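Local coordinates for protein aminopeptidase C (Lactobacillus rhamnosus, PDB 4K7C) that probably removes amino acids from the N-terminal ends of peptides, as a hexameric papain-like cysteine aminopeptidase related to bleomycin hydrolase, at residues 210-215 with 220-225; 102-107 with 170-175; 74-79 with 147-152; 224-229 with 246-251. One frame throughout, in Å; residues are numbered along the deposited sequence. Where two conformers were deposited one is given.

Overall arrangement
Along the chain, contact 3 opens first, on helix 70-87, and contact 2 next, on helix 96-117. Their second segments follow in the same order, on helices 142-152 and 170-192, so the two contacts interleave. Contact 1 then joins helix 197-219 to the loop that leaves it, and contact 4 begins on the end of that loop. Contacts 1 and 2 touch, with centres about 12 Å apart. Contacts 3 and 4 also touch, with centres about 14 Å apart, through I149 and F249; E106, K151 and Y152 tie contact 2 to contact 3. Together they run from helix 70-87, probably the central helix of the papain-like core, to a two-stranded hairpin.

Contact 1: 210-215 with 220-225; sequences EDYRIL and GNPPTK
G220 meets L215 where helix 197-219 gives way to the loop: its N lies 3.7 Å from L215 O, too long to count as a bond, and its positive phi of 99° takes the chain out of the helix. Just before it, T218 OG1 bonds I214 O and, weakly, L215 O. At N221 the link to the helix is made through water. N221 OD1 accepts from a water at 2.8 Å, and the same water lies 2.7 Å from Y212 OH, in the plane of the tyrosine ring and at its edge. N221 OD1 also takes a bond from Q27 NE2 of the second subunit. P222 follows with the direct touch, presenting its ring carbon CD to Y212 OH at 3.6 Å. Y212 sends CG opposite its own N (chi1 -174°), extending the ring from the helix flank so that its hydroxyl meets the CD edge of the proline, the two side chains coming from opposite directions. F105 and F101 pack around the tyrosine, and F101 and W102 around the proline. The hydroxyl of the buried Y212 is thus bonded to an ordered water, which couples the helix, the departing loop and, through N221, the neighbouring subunit.

Contact 2: 102-107 with 170-175; sequences WDKFEK and NELNGL
The polar part of the contact is carried by K104 and N173. K104 NZ donates a weak hydrogen bond of 3.0 Å to N173 OD1, and K104 CE lies almost as near that oxygen, at 3.1 Å. The two side chains cross at about a right angle, K104 being bent at chi2 (-116°) and again at its last torsion, which carries the ammonium group past the amide oxygen. Stronger partners lie nearby: K104 NZ forms a salt bridge with D138 and a hydrogen bond with Q136 OE1, while Q136 NE2 bonds N173 OD1 and D138 OD1 accepts from N173 ND2. This buried charge is therefore held within a network, which probably favours its protonated form. The apolar part is L172, whose CD2 lies 4.0 Å from K104 CE as the two chains slide past each other in opposite directions. Within helix 96-117, K107 NZ bridges to D103 OD2 at 2.6 Å, on that oxygen's syn lone pair. Helices 96-117 and 170-192 are thus joined by a lysine-centred polar cluster beside a single leucine-to-lysine methylene contact. L172 also packs on I214 and K104 on L215, both of helix 197-219, which makes this a buried three-helix packing.

Contact 3: 74-79 with 147-152; sequences AALNTM and ALIEKY
M79 and I149 both set their first side-chain branch opposite the carbonyl carbon, chi1 being -73° in M79 and -75° in I149 (for CG1), and both chains run extended beyond it. The two side chains consequently reach across from facing helices and meet tip to tip. The methyl CD1 of I149 is 3.5 Å from CE of M79, closer than carbon atoms usually pack, and equally 3.5 Å from its SE atom, so the methyl sits against the selenium-carbon bond. Residue 79 is a selenomethionine, introduced in preparing the derivative; the heavy atom is no feature of the natural enzyme. L76, one turn back on the same helix, adds a looser flank, with its CD2 4.4 Å from I149 CD1. All three side chains are buried, and dispersion carries the contact between segments whose nearest CA atoms, those of L76 and I149, stand 10.1 Å apart. Within helix 70-87, T78 OG1 donates a 2.7 Å hydrogen bond to A75 O, in the carbonyl plane and on a lone pair, and that oxygen accepts from M79 N as well. On its other branch, CG2, I149 touches F249, while Y152 farther along stacks on W102. In papain-like peptidases the long central helix carries the catalytic cysteine near its N-terminal end, and helix 70-87 probably corresponds to that element. The contact packs this probable central helix, beyond its first turn, on helix 142-152 by apolar side chains in the core of the fold.

Contact 4: 224-229 with 246-251; sequences TKFDFE and QTFFKK
The 2.9 Å bond from K251 N to T247 O helps close the helical turn that carries F248, and from this turn the F248 ring reaches F226 and F228 of strand 226-231. The main encounter is a T-shaped stack in which the edge of F248 is directed at a face of F228: the centroids lie 5.4 Å apart and the planes stand at 84°. F248 CE1 makes the approach, 3.8 Å from F228 CE2, and sits over the rim of the F228 ring instead of its middle. F226 meets the root of the same side chain, its CZ lying 3.8 Å from F248 CB, which is close to the plane of the F226 ring and at its edge. F226 places CG between its own N and carbonyl carbon (chi1 55°), which brings the ring across to the helix. The CB of F228 already points to the helix, and its CG lies opposite the backbone N. All three rings are buried. Y252 extends the cluster by stacking on F248 and meeting F228 edge to face, and L243 of the partner strand touches all three phenylalanines. Outside this core, K251 bridges to D240 and K225 to E242, so charged ends tie the loop and the helix to strand 237-243. An antiparallel hairpin, 226-231 with 237-243, is thereby covered on one face by the short helix 245-253: a beta-hairpin packed by an aromatic cluster on the helix that follows it.

Contact 1: 210-215 with 220-225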
# COMPACT_ATOMS: atom_id res chain seq x y z
N GLU A 210 -17.70 21.90 -33.13
CA GLU A 210 -16.48 21.73 -32.33
C GLU A 210 -16.79 21.21 -30.95
O GLU A 210 -16.10 20.31 -30.52
CB GLU A 210 -15.77 23.08 -32.24
CG GLU A 210 -15.27 23.58 -33.58
CD GLU A 210 -15.00 25.08 -33.67
OE1 GLU A 210 -15.53 25.82 -32.79
OE2 GLU A 210 -14.23 25.47 -34.56
N ASP A 211 -17.75 21.78 -30.24
CA ASP A 211 -18.15 21.26 -28.95
C ASP A 211 -18.59 19.79 -29.00
O ASP A 211 -18.26 19.00 -28.09
CB ASP A 211 -19.26 22.12 -28.32
CG ASP A 211 -18.88 23.60 -28.23
OD1 ASP A 211 -17.65 23.86 -28.34
OD2 ASP A 211 -19.84 24.47 -28.08
N TYR A 212 -19.35 19.44 -30.04
CA TYR A 212 -19.77 18.08 -30.26
C TYR A 212 -18.56 17.13 -30.30
O TYR A 212 -18.55 16.06 -29.64
CB TYR A 212 -20.70 17.95 -31.52
CG TYR A 212 -21.27 16.56 -31.67
CD1 TYR A 212 -22.43 16.20 -31.05
CD2 TYR A 212 -20.56 15.55 -32.32
CE1 TYR A 212 -22.92 14.92 -31.09
CE2 TYR A 212 -21.08 14.25 -32.39
CZ TYR A 212 -22.26 13.97 -31.77
OH TYR A 212 -22.74 12.69 -31.82
N ARG A 213 -17.55 17.50 -31.05
CA ARG A 213 -16.33 16.74 -31.18
C ARG A 213 -15.52 16.59 -29.86
O ARG A 213 -15.03 15.52 -29.57
CB ARG A 213 -15.52 17.30 -32.30
CG ARG A 213 -14.16 16.64 -32.40
CD ARG A 213 -13.49 16.95 -33.70
NE ARG A 213 -13.07 18.31 -33.89
CZ ARG A 213 -13.73 19.15 -34.73
NH1 ARG A 213 -13.26 20.36 -34.97
NH2 ARG A 213 -14.91 18.78 -35.30
N ILE A 214 -15.45 17.66 -29.08
CA ILE A 214 -14.82 17.60 -27.73
C ILE A 214 -15.52 16.60 -26.83
O ILE A 214 -14.91 15.78 -26.17
CB ILE A 214 -14.82 19.02 -27.07
CG1 ILE A 214 -13.90 19.94 -27.86
CG2 ILE A 214 -14.51 18.92 -25.58
CD1 ILE A 214 -14.05 21.42 -27.53
N LEU A 215 -16.85 16.59 -26.87
CA LEU A 215 -17.61 15.61 -26.10
C LEU A 215 -17.58 14.18 -26.64
O LEU A 215 -17.53 13.25 -25.90
CB LEU A 215 -19.03 16.13 -25.94
CG LEU A 215 -19.10 17.41 -25.19
CD1 LEU A 215 -20.48 18.03 -25.33
CD2 LEU A 215 -18.84 17.27 -23.69
N GLY A 220 -17.45 9.58 -25.72
CA GLY A 220 -17.92 8.58 -26.72
C GLY A 220 -19.10 9.11 -27.57
O GLY A 220 -19.64 10.20 -27.39
N ASN A 221 -19.47 8.27 -28.52
CA ASN A 221 -20.60 8.56 -29.39
C ASN A 221 -21.88 8.11 -28.72
O ASN A 221 -22.04 6.93 -28.33
CB ASN A 221 -20.49 7.78 -30.66
CG ASN A 221 -19.27 8.10 -31.49
OD1 ASN A 221 -18.84 9.26 -31.65
ND2 ASN A 221 -18.63 7.04 -31.89
N PRO A 222 -22.84 8.99 -28.63
CA PRO A 222 -24.13 8.53 -28.09
C PRO A 222 -24.79 7.53 -28.97
O PRO A 222 -24.86 7.72 -30.22
CB PRO A 222 -24.96 9.80 -28.04
CG PRO A 222 -24.02 10.89 -28.18
CD PRO A 222 -22.88 10.41 -29.05
N PRO A 223 -25.25 6.45 -28.40
CA PRO A 223 -25.90 5.43 -29.19
C PRO A 223 -27.27 5.90 -29.78
O PRO A 223 -27.93 6.72 -29.21
CB PRO A 223 -26.14 4.31 -28.20
CG PRO A 223 -25.99 4.93 -26.86
CD PRO A 223 -25.06 6.05 -27.00
N THR A 224 -27.64 5.35 -30.93
CA THR A 224 -28.93 5.60 -31.53
C THR A 224 -29.82 4.31 -31.66
O THR A 224 -31.04 4.39 -31.72
CB THR A 224 -28.74 6.19 -32.95
OG1 THR A 224 -27.85 5.36 -33.71
CG2 THR A 224 -28.17 7.64 -32.87
N LYS A 225 -29.21 3.17 -31.70
CA LYS A 225 -29.91 1.90 -31.88
C LYS A 225 -29.11 0.78 -31.23
O LYS A 225 -27.88 0.67 -31.47
CB LYS A 225 -30.01 1.64 -33.37
CG LYS A 225 -30.66 0.32 -33.71
CD LYS A 225 -31.02 0.26 -35.18
CE LYS A 225 -30.21 -0.81 -35.87
NZ LYS A 225 -30.74 -0.95 -37.24
O HOH W 1 -21.09 10.65 -32.63

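Contact 2: 102-107 with 170-175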
# COMPACT_ATOMS: atom_id res chain seq x y z
N TRP A 102 -25.36 14.67 -23.27
CA TRP A 102 -26.42 15.53 -23.76
C TRP A 102 -26.58 16.76 -22.89
O TRP A 102 -26.76 17.86 -23.39
CB TRP A 102 -27.69 14.75 -23.86
CG TRP A 102 -27.63 13.71 -24.93
CD1 TRP A 102 -27.83 12.37 -24.81
CD2 TRP A 102 -27.36 13.94 -26.32
NE1 TRP A 102 -27.71 11.76 -26.04
CE2 TRP A 102 -27.42 12.70 -26.97
CE3 TRP A 102 -27.09 15.07 -27.07
CZ2 TRP A 102 -27.21 12.55 -28.40
CZ3 TRP A 102 -26.85 14.94 -28.46
CH2 TRP A 102 -26.90 13.70 -29.10
N ASP A 103 -26.33 16.61 -21.59
CA ASP A 103 -26.34 17.73 -20.70
C ASP A 103 -25.27 18.78 -21.08
O ASP A 103 -25.52 20.02 -21.28
CB ASP A 103 -26.18 17.30 -19.24
CG ASP A 103 -26.28 18.46 -18.29
OD1 ASP A 103 -27.33 19.15 -18.32
OD2 ASP A 103 -25.28 18.69 -17.48
N LYS A 104 -24.03 18.38 -21.18
CA LYS A 104 -22.96 19.24 -21.63
C LYS A 104 -23.15 19.87 -22.98
O LYS A 104 -22.83 21.01 -23.21
CB LYS A 104 -21.64 18.46 -21.64
CG LYS A 104 -21.09 18.06 -20.29
CD LYS A 104 -19.78 18.73 -20.00
CE LYS A 104 -19.24 18.55 -18.57
NZ LYS A 104 -20.06 19.12 -17.48
N PHE A 105 -23.62 19.09 -23.94
CA PHE A 105 -23.82 19.62 -25.25
C PHE A 105 -24.96 20.67 -25.26
O PHE A 105 -24.79 21.76 -25.81
CB PHE A 105 -24.06 18.50 -26.25
CG PHE A 105 -23.99 18.98 -27.67
CD1 PHE A 105 -22.87 19.67 -28.12
CD2 PHE A 105 -25.01 18.71 -28.54
CE1 PHE A 105 -22.79 20.18 -29.39
CE2 PHE A 105 -24.89 19.20 -29.86
CZ PHE A 105 -23.77 19.88 -30.28
N GLU A 106 -26.07 20.35 -24.62
CA GLU A 106 -27.25 21.27 -24.52
C GLU A 106 -26.84 22.48 -23.73
O GLU A 106 -27.09 23.59 -24.15
CB GLU A 106 -28.44 20.59 -23.89
CG GLU A 106 -29.09 19.57 -24.83
CD GLU A 106 -29.99 20.19 -25.95
OE1 GLU A 106 -30.28 21.43 -25.97
OE2 GLU A 106 -30.38 19.38 -26.85
N LYS A 107 -26.08 22.29 -22.65
CA LYS A 107 -25.58 23.48 -21.90
C LYS A 107 -24.68 24.42 -22.72
O LYS A 107 -24.70 25.59 -22.46
CB LYS A 107 -24.90 23.05 -20.61
CG LYS A 107 -25.81 22.59 -19.51
CD LYS A 107 -25.02 22.04 -18.29
CE LYS A 107 -25.94 21.90 -17.13
NZ LYS A 107 -25.33 20.94 -16.15
N ASN A 170 -12.81 16.96 -14.44
CA ASN A 170 -12.13 18.26 -14.29
C ASN A 170 -11.51 18.81 -15.56
O ASN A 170 -11.72 19.97 -15.90
CB ASN A 170 -11.12 18.23 -13.14
CG ASN A 170 -11.79 18.22 -11.75
N GLU A 171 -10.78 17.99 -16.31
CA GLU A 171 -10.09 18.46 -17.53
C GLU A 171 -11.11 18.84 -18.66
O GLU A 171 -10.97 19.86 -19.37
CB GLU A 171 -9.09 17.43 -18.04
CG GLU A 171 -7.88 17.00 -17.14
CD GLU A 171 -7.33 15.44 -17.31
OE1 GLU A 171 -7.07 14.89 -18.47
OE2 GLU A 171 -7.10 14.74 -16.22
N LEU A 172 -12.17 18.04 -18.76
CA LEU A 172 -13.24 18.34 -19.72
C LEU A 172 -13.89 19.68 -19.34
O LEU A 172 -14.10 20.50 -20.21
CB LEU A 172 -14.25 17.18 -19.81
CG LEU A 172 -15.60 17.48 -20.52
CD1 LEU A 172 -15.29 17.87 -21.95
CD2 LEU A 172 -16.52 16.31 -20.38
N ASN A 173 -14.26 19.90 -18.08
CA ASN A 173 -14.87 21.18 -17.73
C ASN A 173 -13.91 22.33 -18.00
O ASN A 173 -14.33 23.39 -18.51
CB ASN A 173 -15.34 21.24 -16.28
CG ASN A 173 -16.56 20.39 -16.09
OD1 ASN A 173 -17.50 20.49 -16.87
ND2 ASN A 173 -16.55 19.53 -15.11
N GLY A 174 -12.61 22.13 -17.68
CA GLY A 174 -11.63 23.21 -17.94
C GLY A 174 -11.56 23.60 -19.40
O GLY A 174 -11.58 24.78 -19.78
N LEU A 175 -11.48 22.61 -20.28
CA LEU A 175 -11.33 22.87 -21.73
C LEU A 175 -12.64 23.35 -22.33
O LEU A 175 -12.63 24.31 -23.09
CB LEU A 175 -10.87 21.59 -22.50
CG LEU A 175 -10.66 21.75 -24.00
CD1 LEU A 175 -9.57 22.78 -24.26
CD2 LEU A 175 -10.36 20.35 -24.62

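Contact 3: 74-79 with 147-152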
# COMPACT_ATOMS: atom_id res chain seq x y z
N ALA A 74 -28.86 10.41 -9.03
CA ALA A 74 -30.04 10.30 -8.19
C ALA A 74 -31.33 10.12 -9.00
O ALA A 74 -32.16 9.24 -8.72
CB ALA A 74 -30.16 11.47 -7.27
N ALA A 75 -31.48 10.87 -10.04
CA ALA A 75 -32.68 10.70 -10.90
C ALA A 75 -32.66 9.31 -11.50
O ALA A 75 -33.69 8.60 -11.49
CB ALA A 75 -32.75 11.73 -11.98
N LEU A 76 -31.53 8.92 -12.12
CA LEU A 76 -31.46 7.62 -12.73
C LEU A 76 -31.64 6.47 -11.70
O LEU A 76 -32.11 5.39 -12.02
CB LEU A 76 -30.15 7.45 -13.52
CG LEU A 76 -30.02 8.39 -14.75
CD1 LEU A 76 -28.61 8.37 -15.38
CD2 LEU A 76 -31.04 8.07 -15.82
N ASN A 77 -31.29 6.74 -10.44
CA ASN A 77 -31.54 5.79 -9.39
C ASN A 77 -33.04 5.53 -9.23
O ASN A 77 -33.47 4.39 -9.16
CB ASN A 77 -30.97 6.25 -8.03
CG ASN A 77 -29.46 6.00 -7.90
OD1 ASN A 77 -28.88 5.16 -8.59
ND2 ASN A 77 -28.81 6.75 -6.95
N THR A 78 -33.81 6.58 -9.22
CA THR A 78 -35.29 6.47 -9.06
C THR A 78 -35.85 5.60 -10.21
O THR A 78 -36.61 4.68 -9.95
CB THR A 78 -36.07 7.78 -8.94
OG1 THR A 78 -35.98 8.62 -10.09
CG2 THR A 78 -35.56 8.58 -7.65
N MSE A 79 -35.34 5.82 -11.40
CA MSE A 79 -35.86 5.09 -12.62
C MSE A 79 -35.41 3.66 -12.59
O MSE A 79 -36.20 2.75 -12.79
CB MSE A 79 -35.26 5.85 -13.81
CG MSE A 79 -35.92 7.16 -14.01
SE MSE A 79 -35.12 8.13 -15.49
CE MSE A 79 -36.02 9.74 -15.00
N ALA A 147 -35.84 17.20 -18.87
CA ALA A 147 -35.72 17.77 -20.18
C ALA A 147 -34.84 16.90 -21.07
O ALA A 147 -35.14 16.70 -22.26
CB ALA A 147 -35.15 19.17 -20.14
N LEU A 148 -33.73 16.40 -20.50
CA LEU A 148 -32.83 15.55 -21.24
C LEU A 148 -33.45 14.24 -21.62
O LEU A 148 -33.30 13.84 -22.76
CB LEU A 148 -31.50 15.29 -20.46
CG LEU A 148 -30.66 16.55 -20.28
CD1 LEU A 148 -29.62 16.31 -19.20
CD2 LEU A 148 -29.99 16.96 -21.57
N ILE A 149 -34.21 13.64 -20.71
CA ILE A 149 -34.80 12.35 -20.96
C ILE A 149 -35.92 12.46 -21.99
O ILE A 149 -36.09 11.57 -22.82
CB ILE A 149 -35.16 11.74 -19.63
CG1 ILE A 149 -33.82 11.27 -19.00
CG2 ILE A 149 -36.09 10.52 -19.76
CD1 ILE A 149 -34.09 10.61 -17.74
N GLU A 150 -36.69 13.55 -21.89
CA GLU A 150 -37.75 13.82 -22.86
C GLU A 150 -37.16 13.91 -24.25
O GLU A 150 -37.74 13.39 -25.18
CB GLU A 150 -38.51 15.10 -22.51
CG GLU A 150 -39.37 14.81 -21.29
CD GLU A 150 -40.10 16.01 -20.77
OE1 GLU A 150 -41.27 15.82 -20.41
OE2 GLU A 150 -39.49 17.10 -20.71
N LYS A 151 -36.02 14.54 -24.41
CA LYS A 151 -35.50 14.79 -25.75
C LYS A 151 -34.67 13.59 -26.29
O LYS A 151 -34.65 13.32 -27.53
CB LYS A 151 -34.70 16.06 -25.76
CG LYS A 151 -34.11 16.39 -27.11
CD LYS A 151 -33.54 17.80 -27.10
CE LYS A 151 -33.23 18.23 -28.49
NZ LYS A 151 -32.80 19.63 -28.47
N TYR A 152 -33.98 12.89 -25.37
CA TYR A 152 -32.97 11.90 -25.74
C TYR A 152 -33.08 10.47 -25.28
O TYR A 152 -32.35 9.56 -25.74
CB TYR A 152 -31.59 12.41 -25.35
CG TYR A 152 -31.17 13.67 -26.06
CD1 TYR A 152 -30.79 13.63 -27.41
CD2 TYR A 152 -31.04 14.89 -25.39
CE1 TYR A 152 -30.37 14.79 -28.10
CE2 TYR A 152 -30.58 16.05 -26.05
CZ TYR A 152 -30.29 16.03 -27.41
OH TYR A 152 -29.86 17.15 -28.09

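Contact 4: 224-229 with 246-251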
# COMPACT_ATOMS: atom_id res chain seq x y z
N THR A 224 -27.64 5.35 -30.93
CA THR A 224 -28.93 5.60 -31.53
C THR A 224 -29.82 4.31 -31.66
O THR A 224 -31.04 4.39 -31.72
CB THR A 224 -28.74 6.19 -32.95
OG1 THR A 224 -27.85 5.36 -33.71
CG2 THR A 224 -28.17 7.64 -32.87
N LYS A 225 -29.21 3.17 -31.70
CA LYS A 225 -29.91 1.90 -31.88
C LYS A 225 -29.11 0.78 -31.23
O LYS A 225 -27.88 0.67 -31.47
CB LYS A 225 -30.01 1.64 -33.37
CG LYS A 225 -30.66 0.32 -33.71
CD LYS A 225 -31.02 0.26 -35.18
CE LYS A 225 -30.21 -0.81 -35.87
NZ LYS A 225 -30.74 -0.95 -37.24
N PHE A 226 -29.74 -0.05 -30.41
CA PHE A 226 -28.96 -1.16 -29.80
C PHE A 226 -29.86 -2.33 -29.45
O PHE A 226 -31.10 -2.18 -29.28
CB PHE A 226 -28.29 -0.65 -28.52
CG PHE A 226 -29.28 -0.05 -27.52
CD1 PHE A 226 -29.71 1.26 -27.65
CD2 PHE A 226 -29.76 -0.78 -26.53
CE1 PHE A 226 -30.64 1.81 -26.76
CE2 PHE A 226 -30.65 -0.27 -25.60
CZ PHE A 226 -31.11 1.05 -25.71
N ASP A 227 -29.25 -3.48 -29.25
CA ASP A 227 -29.90 -4.65 -28.67
C ASP A 227 -29.64 -4.72 -27.17
O ASP A 227 -28.56 -4.32 -26.71
CB ASP A 227 -29.38 -5.92 -29.30
CG ASP A 227 -29.78 -6.09 -30.72
OD1 ASP A 227 -30.56 -5.31 -31.32
OD2 ASP A 227 -29.30 -7.13 -31.25
N PHE A 228 -30.63 -5.17 -26.41
CA PHE A 228 -30.54 -5.29 -24.96
C PHE A 228 -30.71 -6.78 -24.62
O PHE A 228 -31.75 -7.35 -24.95
CB PHE A 228 -31.65 -4.49 -24.37
CG PHE A 228 -31.71 -4.47 -22.85
CD1 PHE A 228 -30.55 -4.38 -22.09
CD2 PHE A 228 -32.91 -4.44 -22.23
CE1 PHE A 228 -30.62 -4.35 -20.70
CE2 PHE A 228 -33.00 -4.33 -20.84
CZ PHE A 228 -31.84 -4.28 -20.09
N GLU A 229 -29.67 -7.42 -24.04
CA GLU A 229 -29.72 -8.80 -23.64
C GLU A 229 -29.42 -8.86 -22.11
O GLU A 229 -28.54 -8.15 -21.66
CB GLU A 229 -28.59 -9.58 -24.33
CG GLU A 229 -28.72 -9.79 -25.82
CD GLU A 229 -27.61 -10.67 -26.40
OE1 GLU A 229 -27.70 -11.91 -26.29
OE2 GLU A 229 -26.73 -10.12 -27.13
N GLN A 246 -34.98 6.29 -26.86
CA GLN A 246 -36.37 6.65 -26.59
C GLN A 246 -37.33 5.50 -26.46
O GLN A 246 -38.11 5.51 -25.53
CB GLN A 246 -36.83 7.75 -27.54
CG GLN A 246 -35.88 8.95 -27.43
CD GLN A 246 -36.38 10.18 -28.12
OE1 GLN A 246 -35.97 10.52 -29.24
NE2 GLN A 246 -37.34 10.83 -27.48
N THR A 247 -37.25 4.46 -27.31
CA THR A 247 -38.07 3.30 -27.07
C THR A 247 -37.71 2.49 -25.79
O THR A 247 -38.54 1.95 -25.12
CB THR A 247 -38.18 2.36 -28.31
OG1 THR A 247 -36.90 1.89 -28.67
CG2 THR A 247 -38.78 3.13 -29.44
N PHE A 248 -36.42 2.44 -25.48
CA PHE A 248 -35.96 1.85 -24.21
C PHE A 248 -36.60 2.60 -23.05
O PHE A 248 -37.20 1.99 -22.16
CB PHE A 248 -34.43 1.90 -24.15
CG PHE A 248 -33.90 1.32 -22.89
CD1 PHE A 248 -33.77 -0.05 -22.75
CD2 PHE A 248 -33.72 2.14 -21.76
CE1 PHE A 248 -33.38 -0.60 -21.53
CE2 PHE A 248 -33.35 1.56 -20.55
CZ PHE A 248 -33.18 0.19 -20.44
N PHE A 249 -36.51 3.92 -23.03
CA PHE A 249 -37.17 4.65 -21.98
C PHE A 249 -38.65 4.32 -21.87
O PHE A 249 -39.18 4.04 -20.78
CB PHE A 249 -36.97 6.15 -22.07
CG PHE A 249 -37.64 6.91 -20.93
CD1 PHE A 249 -37.02 7.02 -19.70
CD2 PHE A 249 -38.93 7.46 -21.09
CE1 PHE A 249 -37.69 7.62 -18.65
CE2 PHE A 249 -39.56 8.14 -20.06
CZ PHE A 249 -38.97 8.19 -18.84
N LYS A 250 -39.36 4.42 -23.00
CA LYS A 250 -40.81 4.19 -23.02
C LYS A 250 -41.17 2.79 -22.51
O LYS A 250 -42.10 2.64 -21.76
CB LYS A 250 -41.38 4.49 -24.42
CG LYS A 250 -41.26 5.97 -24.84
CD LYS A 250 -41.85 6.26 -26.24
CE LYS A 250 -42.51 7.64 -26.29
NZ LYS A 250 -41.47 8.58 -26.72
N LYS A 251 -40.39 1.76 -22.86
CA LYS A 251 -40.71 0.38 -22.49
C LYS A 251 -40.30 -0.04 -21.09
O LYS A 251 -41.10 -0.65 -20.37
CB LYS A 251 -40.15 -0.59 -23.53
CG LYS A 251 -40.35 -2.06 -23.22
CD LYS A 251 -40.02 -2.95 -24.40
CE LYS A 251 -40.04 -4.43 -24.03
NZ LYS A 251 -39.61 -5.23 -25.21